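PDB 5GP9: transcriptional regulator (TetR/AcrR family) from Bacillus halodurans, which probably binds operator DNA through a helix-turn-helix and represses genes of fatty acid degradation, with long-chain fatty acids or their acyl derivatives as likely effectors. Local coordinates for residues L86-F91 with L160-V164; L130-M135 with L147-R153. One frame throughout, in Å; residues are numbered along the deposited sequence.

Contact 1. Residues L86-F91 with L160-V164; sequences LVNMHF and LDEVV. With PLM (palmitic acid), chain E.
L160 drives its isobutyl side chain into helix 79-95 as a knob among L86, V87, H90 and F91. Its CB lies over one face of the H90 imidazole, 4.2 Å from the ring centroid in a CH-pi contact, while the two methyls divide the hole: CD1 reaches L86 CD2 at 3.9 Å, and CD2 touches both V87 and the F91 ring, 3.8 Å from F91 CZ. A branched leucine suits this place because it fills two directions at once. D161 follows on a different side of its helix and turns to the ligand pocket. A water in the imidazole plane joins D161 OD1 (2.8 Å) to H90 NE2 (2.9 Å). The pocket belongs to the all-helical ligand-binding domain of TetR-family regulators and here holds palmitic acid: PLM CC sits over the H90 face opposite L160, 3.6 Å from H90 NE2. Y126 binds H90 ND1, so both ring nitrogens are engaged and the imidazole is fixed in rotation; Q105 and R109 hold D161. V163 then offers CG1 to F91 CZ at 3.7 Å. One residue on, V164 has CG2 anti to its carbonyl carbon, which brings that methyl against F91 CE1 at 3.7 Å and obliquely beside H90.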
# COMPACT_ATOMS: atom_id res chain seq x y z
N LEU A 86 -5.31 -2.29 18.58
CA LEU A 86 -4.78 -1.51 17.44
C LEU A 86 -5.49 -1.92 16.15
O LEU A 86 -5.96 -1.03 15.43
CB LEU A 86 -3.26 -1.67 17.32
CG LEU A 86 -2.58 -0.81 16.23
CD1 LEU A 86 -1.24 -0.23 16.69
CD2 LEU A 86 -2.43 -1.73 15.04
N VAL A 87 -5.62 -3.21 15.87
CA VAL A 87 -6.34 -3.66 14.66
C VAL A 87 -7.80 -3.18 14.65
O VAL A 87 -8.33 -2.68 13.68
CB VAL A 87 -6.23 -5.18 14.53
CG1 VAL A 87 -7.02 -5.72 13.39
CG2 VAL A 87 -4.72 -5.56 14.37
N ASN A 88 -8.45 -3.38 15.80
CA ASN A 88 -9.81 -2.99 15.96
C ASN A 88 -10.04 -1.50 15.79
O ASN A 88 -10.92 -1.14 15.03
CB ASN A 88 -10.32 -3.53 17.29
CG ASN A 88 -11.77 -3.21 17.50
OD1 ASN A 88 -12.64 -3.69 16.73
ND2 ASN A 88 -12.04 -2.32 18.46
N MET A 89 -9.19 -0.64 16.36
CA MET A 89 -9.31 0.81 16.18
C MET A 89 -8.96 1.30 14.78
O MET A 89 -9.59 2.22 14.27
CB MET A 89 -8.44 1.54 17.20
CG MET A 89 -8.97 1.44 18.62
SD MET A 89 -10.46 2.49 18.84
CE MET A 89 -9.90 4.05 18.19
N HIS A 90 -7.98 0.69 14.10
CA HIS A 90 -7.72 1.03 12.72
C HIS A 90 -8.94 0.80 11.84
O HIS A 90 -9.34 1.66 11.05
CB HIS A 90 -6.45 0.24 12.24
CG HIS A 90 -5.92 0.60 10.88
ND1 HIS A 90 -4.58 0.76 10.62
CD2 HIS A 90 -6.54 0.85 9.70
CE1 HIS A 90 -4.40 1.02 9.34
NE2 HIS A 90 -5.57 1.11 8.76
N PHE A 91 -9.56 -0.38 11.98
CA PHE A 91 -10.63 -0.81 11.11
C PHE A 91 -11.88 0.02 11.53
O PHE A 91 -12.66 0.44 10.63
CB PHE A 91 -10.87 -2.34 11.25
CG PHE A 91 -9.89 -3.21 10.45
CD1 PHE A 91 -8.78 -2.65 9.80
CD2 PHE A 91 -10.03 -4.53 10.42
CE1 PHE A 91 -7.89 -3.45 9.09
CE2 PHE A 91 -9.16 -5.36 9.78
CZ PHE A 91 -8.06 -4.82 9.11
N LEU A 160 -2.64 -4.36 7.29
CA LEU A 160 -3.89 -3.61 7.64
C LEU A 160 -4.31 -2.67 6.53
O LEU A 160 -5.43 -2.62 6.08
CB LEU A 160 -3.69 -2.87 8.90
CG LEU A 160 -3.43 -3.62 10.19
CD1 LEU A 160 -3.27 -2.72 11.41
CD2 LEU A 160 -4.48 -4.67 10.45
N ASP A 161 -3.33 -2.01 5.93
CA ASP A 161 -3.60 -1.08 4.86
C ASP A 161 -4.14 -1.75 3.64
O ASP A 161 -5.04 -1.22 2.95
CB ASP A 161 -2.31 -0.28 4.52
CG ASP A 161 -2.59 1.03 3.82
OD1 ASP A 161 -3.47 1.85 4.15
OD2 ASP A 161 -1.95 1.21 2.76
N GLU A 162 -3.59 -2.89 3.27
CA GLU A 162 -4.02 -3.65 2.16
C GLU A 162 -5.44 -4.20 2.34
O GLU A 162 -6.24 -4.13 1.42
CB GLU A 162 -3.05 -4.75 1.83
CG GLU A 162 -3.36 -5.61 0.62
CD GLU A 162 -3.13 -4.89 -0.73
OE1 GLU A 162 -2.48 -3.84 -0.73
OE2 GLU A 162 -3.62 -5.39 -1.72
N VAL A 163 -5.74 -4.69 3.54
CA VAL A 163 -7.11 -5.18 3.84
C VAL A 163 -8.10 -4.01 3.67
O VAL A 163 -9.08 -4.12 2.96
CB VAL A 163 -7.15 -5.79 5.23
CG1 VAL A 163 -8.65 -6.05 5.65
CG2 VAL A 163 -6.30 -7.02 5.28
N VAL A 164 -7.81 -2.84 4.24
CA VAL A 164 -8.71 -1.65 4.15
C VAL A 164 -8.87 -1.22 2.68
O VAL A 164 -10.00 -0.93 2.24
CB VAL A 164 -8.23 -0.43 5.01
CG1 VAL A 164 -9.19 0.74 4.81
CG2 VAL A 164 -8.11 -0.84 6.49
C1 PLM E . 2.71 3.30 2.07
O1 PLM E . 2.14 2.34 2.64
O2 PLM E . 3.56 3.06 1.21
C2 PLM E . 2.39 4.76 2.41
C3 PLM E . 0.93 5.11 2.07
C4 PLM E . 0.54 6.61 2.13
C5 PLM E . -0.42 7.16 3.23
C6 PLM E . -1.22 6.13 4.01
C7 PLM E . -2.40 6.66 4.81
C8 PLM E . -3.15 5.50 5.36
C9 PLM E . -3.08 5.32 6.84
CA PLM E . -4.45 5.16 7.36
CB PLM E . -4.29 4.76 8.82
CC PLM E . -5.68 4.64 9.42
CD PLM E . -6.43 5.95 9.14
CE PLM E . -7.14 6.62 10.29
CF PLM E . -7.13 8.11 9.98
CG PLM E . -7.98 8.79 10.99
O HOH W 1 -5.45 2.07 6.07

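Contact 2. Residues L130-M135 with L147-R153; sequences LDELLM and LDTRLAR
D131 and R153 meet in a side-on salt bridge that ties helix 113-139 to the first turn and a half of helix 149-169. R153 NE donates to D131 OD1 over 2.8 Å, almost straight at 172°; OD1 accepts with its syn lone pair and lies in the guanidinium plane. The second bond, from R153 NH2 to D131 OD2, is longer (3.1 Å) and more bent, in keeping with carboxylate and guanidinium planes turned 46° apart. R153 leaves its backbone with CG anti to N, then bends at chi2 and chi3, which folds NE back to the aspartate; its guanidinium lies with one face over R150 CA. An arginine suits the site because its aliphatic part also packs, CG lying 4.0 Å from L130 CD1.

The apolar contacts centre on L134. Its CD1 rests against the helix backbone, 3.6 Å from T149 O, and both methyls touch A152 CB, the small alanine leaving room for the two of them; L147 adds a looser contact. T149 turns CG2 toward D131 and L134, whereas OG1 faces M135 SD at 3.3 Å and is hydrogen-bonded to K138.

The start of helix 149-169 is capped by D148, whose OD2 accepts from L151 N (3.1 Å) and whose OD1 takes a weak bond from R150 N.

The segment axes cross at 121°. Beyond them, L130 and L134 continue onto I156, L130 and L133 reach helix 79-95, and R150 and L151, which point away from helix 113-139, meet Y174 and V183 of the second subunit, R150 by a cation-pi contact.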
# COMPACT_ATOMS: atom_id res chain seq x y z
N LEU A 130 3.19 1.61 16.62
CA LEU A 130 3.42 0.22 16.27
C LEU A 130 4.78 -0.30 16.85
O LEU A 130 4.87 -1.34 17.46
CB LEU A 130 3.39 0.01 14.75
CG LEU A 130 2.04 -0.27 14.07
CD1 LEU A 130 2.18 -0.40 12.57
CD2 LEU A 130 1.34 -1.52 14.57
N ASP A 131 5.83 0.47 16.65
CA ASP A 131 7.18 0.11 17.16
C ASP A 131 7.22 -0.06 18.69
O ASP A 131 7.74 -1.12 19.19
CB ASP A 131 8.22 1.15 16.74
CG ASP A 131 8.51 1.16 15.26
OD1 ASP A 131 8.05 0.26 14.48
OD2 ASP A 131 9.20 2.08 14.85
N GLU A 132 6.55 0.85 19.39
CA GLU A 132 6.44 0.72 20.84
C GLU A 132 5.77 -0.56 21.26
O GLU A 132 6.23 -1.23 22.19
CB GLU A 132 5.69 1.88 21.49
CG GLU A 132 6.27 3.28 21.25
CD GLU A 132 5.40 4.37 21.86
OE1 GLU A 132 5.69 5.54 21.60
OE2 GLU A 132 4.40 4.07 22.60
N LEU A 133 4.66 -0.92 20.61
CA LEU A 133 3.99 -2.16 20.87
C LEU A 133 4.83 -3.42 20.66
O LEU A 133 4.78 -4.39 21.45
CB LEU A 133 2.73 -2.25 20.03
CG LEU A 133 1.87 -3.45 20.32
CD1 LEU A 133 1.42 -3.45 21.78
CD2 LEU A 133 0.67 -3.50 19.36
N LEU A 134 5.57 -3.41 19.57
CA LEU A 134 6.41 -4.49 19.24
C LEU A 134 7.57 -4.65 20.26
O LEU A 134 7.95 -5.79 20.58
CB LEU A 134 6.98 -4.28 17.85
CG LEU A 134 5.91 -4.52 16.77
CD1 LEU A 134 6.41 -3.93 15.48
CD2 LEU A 134 5.68 -5.99 16.54
N MET A 135 8.16 -3.52 20.60
CA MET A 135 9.23 -3.46 21.63
C MET A 135 8.77 -4.03 22.97
O MET A 135 9.51 -4.82 23.60
CB MET A 135 9.68 -2.01 21.86
CG MET A 135 10.49 -1.35 20.76
SD MET A 135 11.70 -2.44 20.00
CE MET A 135 12.93 -2.52 21.34
N LEU A 147 12.83 -11.04 16.42
CA LEU A 147 12.04 -10.26 15.46
C LEU A 147 12.65 -8.88 15.20
O LEU A 147 12.94 -8.16 16.10
CB LEU A 147 10.65 -10.06 16.08
CG LEU A 147 9.55 -9.33 15.35
CD1 LEU A 147 9.27 -10.00 14.04
CD2 LEU A 147 8.33 -9.34 16.28
N ASP A 148 12.70 -8.49 13.95
CA ASP A 148 13.07 -7.13 13.62
C ASP A 148 11.86 -6.21 13.74
O ASP A 148 10.86 -6.41 13.07
CB ASP A 148 13.64 -7.04 12.24
CG ASP A 148 14.00 -5.60 11.86
OD1 ASP A 148 14.54 -4.83 12.67
OD2 ASP A 148 13.78 -5.21 10.74
N THR A 149 11.94 -5.24 14.62
CA THR A 149 10.86 -4.31 14.84
C THR A 149 10.45 -3.64 13.55
O THR A 149 9.25 -3.48 13.25
CB THR A 149 11.27 -3.30 15.88
OG1 THR A 149 11.58 -4.01 17.10
CG2 THR A 149 10.09 -2.34 16.20
N ARG A 150 11.42 -3.25 12.77
CA ARG A 150 11.15 -2.49 11.53
C ARG A 150 10.32 -3.35 10.53
O ARG A 150 9.25 -2.93 10.07
CB ARG A 150 12.43 -1.96 10.93
CG ARG A 150 12.28 -1.41 9.53
CD ARG A 150 13.64 -1.18 8.89
NE ARG A 150 14.26 -2.51 8.60
CZ ARG A 150 15.20 -2.73 7.68
NH1 ARG A 150 15.64 -1.72 6.93
NH2 ARG A 150 15.68 -3.98 7.52
N LEU A 151 10.75 -4.58 10.26
CA LEU A 151 10.08 -5.45 9.38
C LEU A 151 8.71 -5.84 9.90
O LEU A 151 7.71 -5.92 9.11
CB LEU A 151 10.89 -6.74 9.23
CG LEU A 151 10.76 -7.43 7.93
CD1 LEU A 151 11.28 -6.53 6.80
CD2 LEU A 151 11.56 -8.74 7.95
N ALA A 152 8.64 -6.11 11.21
CA ALA A 152 7.34 -6.44 11.83
C ALA A 152 6.33 -5.28 11.65
O ALA A 152 5.19 -5.50 11.35
CB ALA A 152 7.56 -6.78 13.31
N ARG A 153 6.75 -4.05 11.90
CA ARG A 153 5.95 -2.87 11.65
C ARG A 153 5.46 -2.75 10.22
O ARG A 153 4.29 -2.42 9.97
CB ARG A 153 6.71 -1.63 12.08
CG ARG A 153 6.11 -0.27 11.67
CD ARG A 153 7.10 0.60 10.96
NE ARG A 153 8.30 0.79 11.79
CZ ARG A 153 9.53 1.10 11.34
NH1 ARG A 153 9.78 1.33 10.07
NH2 ARG A 153 10.49 1.24 12.21

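In the fold
Both contacts use helix 149-169, contact 2 at its start and contact 1 a few turns further on, so this helix packs on helix 113-139 in contact 2 and on helix 79-95 in contact 1. Contact 1 is wholly buried near the chain centre; apolar side chains dominate it, and its polar groups, H90 and D161, line the palmitate pocket and share a water. Contact 2 is only partly buried, which allows a direct salt bridge beside its leucine packing. The two contacts also touch directly: L86 CD1 of contact 1 meets L130 CD2 of contact 2 at 3.6 Å, making the leucines continuous between them. Each contact also borders the second subunit.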